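PDB 6N1L: fibronectin-binding protein BBK32 from Borrelia burgdorferi, which binds fibronectin and, through the domain modelled here, inhibits the classical complement pathway, probably by binding the protease C1r. Local coordinates for residues 17-22 with 81-86; 85-90 with 97-102; 103-108 with 134-139. One frame throughout, in Å; residues are numbered along the deposited sequence.

Contact 1 of 3, residues 17-22 with 81-86; sequences KYNVDS and QVSVKT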
loop_
_atom_site.group_PDB
_atom_site.type_symbol
_atom_site.label_atom_id
_atom_site.label_comp_id
_atom_site.label_asym_id
_atom_site.label_seq_id
_atom_site.Cartn_x
_atom_site.Cartn_y
_atom_site.Cartn_z
ATOM N N LYS A 17 9.193 8.584 11.435
ATOM C CA LYS A 17 8.028 7.991 12.083
ATOM C C LYS A 17 6.732 8.463 11.432
ATOM O O LYS A 17 5.818 7.661 11.199
ATOM C CB LYS A 17 8.036 8.320 13.575
ATOM C CG LYS A 17 6.838 7.764 14.329
ATOM C CD LYS A 17 6.467 8.634 15.520
ATOM C CE LYS A 17 4.989 8.489 15.867
ATOM N NZ LYS A 17 4.377 9.814 16.158
ATOM N N TYR A 18 6.641 9.753 11.105
ATOM C CA TYR A 18 5.426 10.264 10.482
ATOM C C TYR A 18 5.206 9.639 9.109
ATOM O O TYR A 18 4.089 9.223 8.770
ATOM C CB TYR A 18 5.482 11.785 10.352
ATOM C CG TYR A 18 4.361 12.308 9.488
ATOM C CD1 TYR A 18 3.072 12.430 9.998
ATOM C CD2 TYR A 18 4.579 12.661 8.160
ATOM C CE1 TYR A 18 2.030 12.889 9.213
ATOM C CE2 TYR A 18 3.539 13.126 7.366
ATOM C CZ TYR A 18 2.270 13.241 7.899
ATOM O OH TYR A 18 1.229 13.701 7.114
ATOM N N ASN A 19 6.261 9.585 8.295
ATOM C CA ASN A 19 6.083 9.106 6.930
ATOM C C ASN A 19 5.865 7.599 6.885
ATOM O O ASN A 19 5.114 7.113 6.029
ATOM C CB ASN A 19 7.274 9.526 6.070
ATOM C CG ASN A 19 7.211 10.993 5.677
ATOM O OD1 ASN A 19 6.611 11.350 4.662
ATOM N ND2 ASN A 19 7.821 11.855 6.492
ATOM N N VAL A 20 6.489 6.847 7.799
ATOM C CA VAL A 20 6.231 5.412 7.865
ATOM C C VAL A 20 4.790 5.153 8.303
ATOM O O VAL A 20 4.091 4.298 7.734
ATOM C CB VAL A 20 7.249 4.732 8.796
ATOM C CG1 VAL A 20 6.868 3.281 9.033
ATOM C CG2 VAL A 20 8.645 4.818 8.183
ATOM N N ASP A 21 4.314 5.903 9.299
ATOM C CA ASP A 21 2.922 5.763 9.726
ATOM C C ASP A 21 1.966 6.059 8.584
ATOM O O ASP A 21 0.973 5.346 8.391
ATOM C CB ASP A 21 2.626 6.697 10.901
ATOM C CG ASP A 21 2.883 6.052 12.253
ATOM O OD1 ASP A 21 3.238 4.850 12.299
ATOM O OD2 ASP A 21 2.735 6.761 13.277
ATOM N N SER A 22 2.243 7.118 7.816
ATOM C CA SER A 22 1.406 7.440 6.668
ATOM C C SER A 22 1.468 6.346 5.614
ATOM O O SER A 22 0.472 6.072 4.941
ATOM C CB SER A 22 1.824 8.774 6.064
ATOM O OG SER A 22 1.767 9.810 7.032
ATOM N N GLN A 81 9.824 7.187 0.071
ATOM C CA GLN A 81 10.996 7.866 -0.473
ATOM C C GLN A 81 11.430 9.015 0.427
ATOM O O GLN A 81 12.637 9.234 0.616
ATOM C CB GLN A 81 10.725 8.354 -1.894
ATOM C CG GLN A 81 10.643 7.221 -2.897
ATOM C CD GLN A 81 10.513 7.704 -4.324
ATOM O OE1 GLN A 81 9.845 8.700 -4.590
ATOM N NE2 GLN A 81 11.146 6.991 -5.250
ATOM N N VAL A 82 10.466 9.729 1.021
ATOM C CA VAL A 82 10.793 10.737 2.031
ATOM C C VAL A 82 11.412 10.079 3.262
ATOM O O VAL A 82 12.358 10.615 3.863
ATOM C CB VAL A 82 9.541 11.549 2.407
ATOM C CG1 VAL A 82 9.826 12.478 3.599
ATOM C CG2 VAL A 82 9.044 12.336 1.211
ATOM N N SER A 83 10.874 8.924 3.667
ATOM C CA SER A 83 11.427 8.200 4.807
ATOM C C SER A 83 12.888 7.855 4.564
ATOM O O SER A 83 13.732 8.039 5.453
ATOM C CB SER A 83 10.629 6.919 5.063
ATOM O OG SER A 83 9.398 7.222 5.703
ATOM N N VAL A 84 13.204 7.374 3.357
ATOM C CA VAL A 84 14.564 6.951 3.033
ATOM C C VAL A 84 15.499 8.156 2.999
ATOM O O VAL A 84 16.606 8.116 3.547
ATOM C CB VAL A 84 14.583 6.178 1.701
ATOM C CG1 VAL A 84 16.010 5.999 1.189
ATOM C CG2 VAL A 84 13.896 4.821 1.870
ATOM N N LYS A 85 15.059 9.251 2.368
ATOM C CA LYS A 85 15.899 10.446 2.324
ATOM C C LYS A 85 16.221 10.943 3.730
ATOM O O LYS A 85 17.376 11.299 4.031
ATOM C CB LYS A 85 15.208 11.544 1.505
ATOM C CG LYS A 85 15.263 11.311 0.001
ATOM C CD LYS A 85 14.140 12.037 -0.755
ATOM C CE LYS A 85 13.515 11.119 -1.820
ATOM N NZ LYS A 85 13.356 11.771 -3.157
ATOM N N THR A 86 15.217 10.957 4.608
ATOM C CA THR A 86 15.423 11.407 5.980
ATOM C C THR A 86 16.275 10.416 6.759
ATOM O O THR A 86 17.200 10.811 7.484
ATOM C CB THR A 86 14.077 11.617 6.667
ATOM O OG1 THR A 86 13.310 12.563 5.920
ATOM C CG2 THR A 86 14.276 12.163 8.082
#

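Contact 2 of 3, residues 85-90 with 97-102; sequences KTAANF and HAKRKL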
loop_
_atom_site.group_PDB
_atom_site.type_symbol
_atom_site.label_atom_id
_atom_site.label_comp_id
_atom_site.label_asym_id
_atom_site.label_seq_id
_atom_site.Cartn_x
_atom_site.Cartn_y
_atom_site.Cartn_z
ATOM N N LYS A 85 15.059 9.251 2.368
ATOM C CA LYS A 85 15.899 10.446 2.324
ATOM C C LYS A 85 16.221 10.943 3.730
ATOM O O LYS A 85 17.376 11.299 4.031
ATOM C CB LYS A 85 15.208 11.544 1.505
ATOM C CG LYS A 85 15.263 11.311 0.001
ATOM C CD LYS A 85 14.140 12.037 -0.755
ATOM C CE LYS A 85 13.515 11.119 -1.820
ATOM N NZ LYS A 85 13.356 11.771 -3.157
ATOM N N THR A 86 15.217 10.957 4.608
ATOM C CA THR A 86 15.423 11.407 5.980
ATOM C C THR A 86 16.275 10.416 6.759
ATOM O O THR A 86 17.200 10.811 7.484
ATOM C CB THR A 86 14.077 11.617 6.667
ATOM O OG1 THR A 86 13.310 12.563 5.920
ATOM C CG2 THR A 86 14.276 12.163 8.082
ATOM N N ALA A 87 16.007 9.118 6.603
ATOM C CA ALA A 87 16.776 8.121 7.338
ATOM C C ALA A 87 18.230 8.036 6.891
ATOM O O ALA A 87 19.045 7.435 7.604
ATOM C CB ALA A 87 16.129 6.740 7.207
ATOM N N ALA A 88 18.578 8.583 5.725
ATOM C CA ALA A 88 19.976 8.548 5.315
ATOM C C ALA A 88 20.863 9.384 6.230
ATOM O O ALA A 88 22.088 9.254 6.144
ATOM C CB ALA A 88 20.131 9.028 3.871
ATOM N N ASN A 89 20.272 10.218 7.091
ATOM C CA ASN A 89 21.000 10.970 8.110
ATOM C C ASN A 89 21.252 10.158 9.379
ATOM O O ASN A 89 22.006 10.615 10.253
ATOM C CB ASN A 89 20.234 12.258 8.460
ATOM C CG ASN A 89 20.139 13.222 7.283
ATOM O OD1 ASN A 89 21.122 13.859 6.899
ATOM N ND2 ASN A 89 18.953 13.323 6.700
ATOM N N PHE A 90 20.649 8.977 9.510
ATOM C CA PHE A 90 20.840 8.161 10.706
ATOM C C PHE A 90 22.268 7.627 10.774
ATOM O O PHE A 90 22.861 7.242 9.759
ATOM C CB PHE A 90 19.843 6.993 10.722
ATOM C CG PHE A 90 18.395 7.409 10.928
ATOM C CD1 PHE A 90 18.069 8.667 11.406
ATOM C CD2 PHE A 90 17.357 6.517 10.629
ATOM C CE1 PHE A 90 16.746 9.035 11.593
ATOM C CE2 PHE A 90 16.038 6.883 10.817
ATOM C CZ PHE A 90 15.732 8.142 11.298
ATOM N N HIS A 97 19.825 0.329 10.632
ATOM C CA HIS A 97 19.115 -0.874 10.214
ATOM C C HIS A 97 17.717 -0.533 9.703
ATOM O O HIS A 97 17.261 -1.102 8.704
ATOM C CB HIS A 97 19.032 -1.868 11.369
ATOM C CG HIS A 97 18.330 -3.139 11.013
ATOM N ND1 HIS A 97 17.349 -3.696 11.804
ATOM C CD2 HIS A 97 18.460 -3.956 9.940
ATOM C CE1 HIS A 97 16.907 -4.804 11.238
ATOM N NE2 HIS A 97 17.564 -4.984 10.107
ATOM N N ALA A 98 17.019 0.371 10.390
ATOM C CA ALA A 98 15.736 0.855 9.882
ATOM C C ALA A 98 15.892 1.464 8.494
ATOM O O ALA A 98 15.078 1.209 7.600
ATOM C CB ALA A 98 15.139 1.871 10.848
ATOM N N LYS A 99 16.925 2.282 8.291
ATOM C CA LYS A 99 17.151 2.845 6.962
ATOM C C LYS A 99 17.337 1.747 5.918
ATOM O O LYS A 99 16.829 1.848 4.791
ATOM C CB LYS A 99 18.360 3.786 6.996
ATOM C CG LYS A 99 18.648 4.520 5.693
ATOM C CD LYS A 99 19.637 3.759 4.826
ATOM C CE LYS A 99 20.231 4.653 3.754
ATOM N NZ LYS A 99 21.267 3.923 2.968
ATOM N N ARG A 100 18.072 0.687 6.262
ATOM C CA ARG A 100 18.282 -0.379 5.293
ATOM C C ARG A 100 16.973 -1.081 4.941
ATOM O O ARG A 100 16.738 -1.421 3.776
ATOM C CB ARG A 100 19.315 -1.370 5.833
ATOM C CG ARG A 100 20.713 -0.764 5.891
ATOM C CD ARG A 100 21.770 -1.824 6.241
ATOM N NE ARG A 100 21.665 -2.248 7.637
ATOM C CZ ARG A 100 22.288 -1.653 8.648
ATOM N NH1 ARG A 100 23.068 -0.601 8.430
ATOM N NH2 ARG A 100 22.130 -2.110 9.884
ATOM N N LYS A 101 16.106 -1.298 5.929
ATOM C CA LYS A 101 14.822 -1.932 5.633
ATOM C C LYS A 101 13.967 -1.043 4.737
ATOM O O LYS A 101 13.309 -1.530 3.816
ATOM C CB LYS A 101 14.080 -2.246 6.929
ATOM C CG LYS A 101 14.754 -3.305 7.797
ATOM C CD LYS A 101 13.992 -3.519 9.105
ATOM C CE LYS A 101 12.595 -4.083 8.866
ATOM N NZ LYS A 101 12.614 -5.324 8.026
ATOM N N LEU A 102 13.977 0.265 4.994
ATOM C CA LEU A 102 13.183 1.190 4.196
ATOM C C LEU A 102 13.653 1.229 2.745
ATOM O O LEU A 102 12.835 1.306 1.826
ATOM C CB LEU A 102 13.240 2.585 4.830
ATOM C CG LEU A 102 12.522 2.755 6.166
ATOM C CD1 LEU A 102 12.884 4.076 6.789
ATOM C CD2 LEU A 102 11.006 2.700 5.978
#

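Contact 3 of 3, residues 103-108 with 134-139; sequences ENIEAE and LLMRDS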
loop_
_atom_site.group_PDB
_atom_site.type_symbol
_atom_site.label_atom_id
_atom_site.label_comp_id
_atom_site.label_asym_id
_atom_site.label_seq_id
_atom_site.Cartn_x
_atom_site.Cartn_y
_atom_site.Cartn_z
ATOM N N GLU A 103 14.964 1.184 2.511
ATOM C CA GLU A 103 15.444 1.140 1.134
ATOM C C GLU A 103 15.004 -0.141 0.435
ATOM O O GLU A 103 14.651 -0.120 -0.751
ATOM C CB GLU A 103 16.963 1.284 1.099
ATOM C CG GLU A 103 17.402 2.673 1.465
ATOM C CD GLU A 103 18.809 2.999 0.991
ATOM O OE1 GLU A 103 19.737 2.255 1.379
ATOM O OE2 GLU A 103 18.973 3.997 0.238
ATOM N N ASN A 104 15.010 -1.265 1.155
ATOM C CA ASN A 104 14.515 -2.506 0.573
ATOM C C ASN A 104 13.046 -2.374 0.206
ATOM O O ASN A 104 12.613 -2.837 -0.858
ATOM C CB ASN A 104 14.698 -3.662 1.551
ATOM C CG ASN A 104 16.146 -4.081 1.699
ATOM O OD1 ASN A 104 16.938 -3.946 0.770
ATOM N ND2 ASN A 104 16.494 -4.596 2.871
ATOM N N ILE A 105 12.272 -1.718 1.068
ATOM C CA ILE A 105 10.841 -1.559 0.820
ATOM C C ILE A 105 10.594 -0.618 -0.352
ATOM O O ILE A 105 9.704 -0.857 -1.177
ATOM C CB ILE A 105 10.158 -1.070 2.104
ATOM C CG1 ILE A 105 10.048 -2.229 3.100
ATOM C CG2 ILE A 105 8.804 -0.391 1.813
ATOM C CD1 ILE A 105 9.830 -1.784 4.512
ATOM N N GLU A 106 11.368 0.466 -0.444
ATOM C CA GLU A 106 11.271 1.348 -1.604
ATOM C C GLU A 106 11.431 0.571 -2.901
ATOM O O GLU A 106 10.631 0.729 -3.827
ATOM C CB GLU A 106 12.319 2.464 -1.521
ATOM C CG GLU A 106 12.204 3.472 -2.664
ATOM C CD GLU A 106 13.400 4.413 -2.764
ATOM O OE1 GLU A 106 14.380 4.234 -2.001
ATOM O OE2 GLU A 106 13.353 5.330 -3.613
ATOM N N ALA A 107 12.457 -0.283 -2.984
ATOM C CA ALA A 107 12.681 -1.047 -4.210
ATOM C C ALA A 107 11.512 -1.986 -4.503
ATOM O O ALA A 107 11.084 -2.123 -5.658
ATOM C CB ALA A 107 13.995 -1.823 -4.105
ATOM N N GLU A 108 10.964 -2.626 -3.464
ATOM C CA GLU A 108 9.813 -3.508 -3.657
ATOM C C GLU A 108 8.606 -2.740 -4.178
ATOM O O GLU A 108 7.879 -3.234 -5.051
ATOM C CB GLU A 108 9.467 -4.227 -2.347
ATOM C CG GLU A 108 8.163 -5.079 -2.374
ATOM C CD GLU A 108 8.263 -6.368 -3.185
ATOM O OE1 GLU A 108 9.393 -6.745 -3.562
ATOM O OE2 GLU A 108 7.208 -7.012 -3.437
ATOM N N LEU A 134 0.667 -6.566 2.198
ATOM C CA LEU A 134 0.372 -6.988 3.560
ATOM C C LEU A 134 1.667 -7.290 4.310
ATOM O O LEU A 134 1.822 -6.904 5.470
ATOM C CB LEU A 134 -0.543 -8.212 3.556
ATOM C CG LEU A 134 -2.033 -7.974 3.255
ATOM C CD1 LEU A 134 -2.734 -9.324 3.191
ATOM C CD2 LEU A 134 -2.621 -7.098 4.340
ATOM N N LEU A 135 2.615 -7.949 3.637
ATOM C CA LEU A 135 3.908 -8.207 4.264
ATOM C C LEU A 135 4.680 -6.909 4.497
ATOM O O LEU A 135 5.341 -6.740 5.534
ATOM C CB LEU A 135 4.708 -9.179 3.395
ATOM C CG LEU A 135 4.144 -10.602 3.417
ATOM C CD1 LEU A 135 4.709 -11.480 2.317
ATOM C CD2 LEU A 135 4.378 -11.216 4.798
ATOM N N MET A 136 4.627 -6.003 3.524
ATOM C CA MET A 136 5.278 -4.705 3.629
ATOM C C MET A 136 4.759 -3.906 4.821
ATOM O O MET A 136 5.539 -3.279 5.547
ATOM C CB MET A 136 5.065 -3.944 2.322
ATOM C CG MET A 136 5.736 -2.590 2.257
ATOM S SD MET A 136 5.415 -1.828 0.653
ATOM C CE MET A 136 6.296 -2.947 -0.428
ATOM N N ARG A 137 3.438 -3.906 5.044
ATOM C CA ARG A 137 2.903 -3.205 6.208
ATOM C C ARG A 137 3.485 -3.765 7.500
ATOM O O ARG A 137 3.807 -3.009 8.422
ATOM C CB ARG A 137 1.376 -3.307 6.225
ATOM C CG ARG A 137 0.719 -2.505 7.331
ATOM C CD ARG A 137 -0.819 -2.537 7.184
ATOM N NE ARG A 137 -1.328 -3.899 7.298
ATOM C CZ ARG A 137 -2.619 -4.232 7.249
ATOM N NH1 ARG A 137 -3.551 -3.302 7.083
ATOM N NH2 ARG A 137 -2.979 -5.499 7.373
ATOM N N ASP A 138 3.622 -5.091 7.582
ATOM C CA ASP A 138 4.234 -5.704 8.759
ATOM C C ASP A 138 5.686 -5.269 8.908
ATOM O O ASP A 138 6.129 -4.925 10.012
ATOM C CB ASP A 138 4.138 -7.227 8.665
ATOM C CG ASP A 138 2.724 -7.745 8.927
ATOM O OD1 ASP A 138 1.869 -6.958 9.389
ATOM O OD2 ASP A 138 2.483 -8.942 8.668
ATOM N N SER A 139 6.436 -5.246 7.803
ATOM C CA SER A 139 7.829 -4.798 7.867
ATOM C C SER A 139 7.922 -3.341 8.297
ATOM O O SER A 139 8.812 -2.970 9.073
ATOM C CB SER A 139 8.526 -4.993 6.516
ATOM O OG SER A 139 8.518 -6.345 6.095
#

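Contact 1 of 3, residues 17-22 with 81-86
N19 lies against V82 and S83 where helix 9-44 meets helix 66-87. N19 and S83 share the larger part of the buried surface, with V82 and V20 adding less. The Asn side chain leaves its helix pointing at the other one, with CG set beside its own backbone N (chi1 -77°), and it crosses the V82 side chain at about a right angle. A single methyl of the valine, CG1, does the touching. It stands 3.6 Å from N19 OD1 and the same distance from N19 ND2, so it meets the breadth of the amide rather than one end of it. The amide does not swing loose, because N19 ND2 donates back along its own helix to G15 O.

At the root of the same side chain the packing is close: S83 OG comes within 3.2 Å of N19 CB and 3.5 Å of V20 CG2. That hydroxyl is buried between carbons, yet it has a partner, since it is bonded to Y79 O one turn earlier in its helix. V20 holds CG1 anti to the backbone N (chi1 172°), which puts CG2 beside that N and brings this methyl to the serine.

Small and short side chains at the crossing allow the axes to approach to 8.7 Å, running antiparallel at 156°. V20 also meets L102 and L140, so it faces the interior shared by all four long helices. Helices 9-44, 66-87, 93-117 and 122-147 run alternately up and down around that interior, the topology of an up-and-down four-helix bundle.

Contact 2 of 3, residues 85-90 with 97-102
K99 lays the carbon part of its side chain against A87, and these two residues bury more surface than any others here. The lysine starts out toward the other segment with CG anti to its backbone N (chi1 -176°), which carries CG to 3.5 Å from A87 O, while A87 CB sits 3.7 Å from the same CG. A sharp bend follows at chi2 (-92°), and beyond it the chain leads away. CE passes 4.4 Å from A88 CB on the way out, and the ammonium group ends in a salt bridge with E103, one turn further along its own helix. Aliphatic carbons thus line the alanine, and the charge is carried off to a partner elsewhere.

This is the closed end of an antiparallel helical hairpin: helix 66-87 gives way to a short turn and the chain comes back as helix 93-117, with A87 facing K99 at a CA separation of 5.3 Å. A type I beta turn from A87 to F90 begins the reversal, and F90 N bonds A87 O at 2.9 Å. N89 adds to it, since its backbone N and its ND2 both donate to T86 O from the same face of that carbonyl.

F90 is the third residue to lose surface. Its ring faces the returning helix at a distance, with F90 CD2 4.7 Å from K99 CB. Within the turn itself, A87 CA lies 3.7 Å above one face of the F90 ring, offset toward the rim. Y12, L13 and V16 of helix 9-44 also touch the ring. One turn along the returning helix, L102 CD1 reaches A87 CB at 4.2 Å, continuing the alanine's apolar surroundings inward to where L102 also meets S83 and V84.

Contact 3 of 3, residues 103-108 with 134-139
I105 and M136 meet at the middle of this pair, and their CA atoms, 7.0 Å apart, are the nearest such pair across the two segments. The isoleucine's branch methyl CG2 does the touching: it lies 3.8 Å from M136 CG and 3.9 Å from M136 SD, so it rests alongside the thioether chain. The other branch of I105 runs the opposite way along the helix, and its terminal CD1 reaches S139 CB at 4.0 Å. M136 is extended through its first two torsions and turns only at the last (chi3 -66°), which brings CE round to E108 CG at 3.4 Å. E108 therefore contributes carbon, not charge, to the contact.

Helix 93-117 and helix 122-147 run antiparallel here as neighbours in a four-helix bundle. The axes of the two segments come no closer than 11.1 Å, a width filled by the long side chains of I105 and M136.

Further out, the glutamate's shape is set by a bend at chi2 (72°) that turns its carboxylate aside, and OE2 makes a weak hydrogen bond to S132 OG, one turn before M136. Around the methionine, I109 and L112 of helix 93-117 and I27 of helix 9-44 also touch it, so M136 bridges two other helices. E106 turns from this interface and packs on L77, I80 and V84 of helix 66-87.

How the contacts relate
From the N terminus, contact 1 closes the longest loop: 58 residues, holding the rest of helix 9-44, helix 51-61 and most of helix 66-87, lie between its segments. Contact 2 opens where contact 1 ends, sharing K85 and T86; six residues lie between its segments, the last four of them already in helix 93-117. Contact 3 follows in series and closes a loop of 25 residues into helix 122-147. None is enclosed by another and none cross; together they join the four long helices in chain order. They also touch: V20 CG2 meets L102 CD2 between contacts 1 and 2, while Q81 NE2 probably bonds E106 OE2 between contacts 1 and 3.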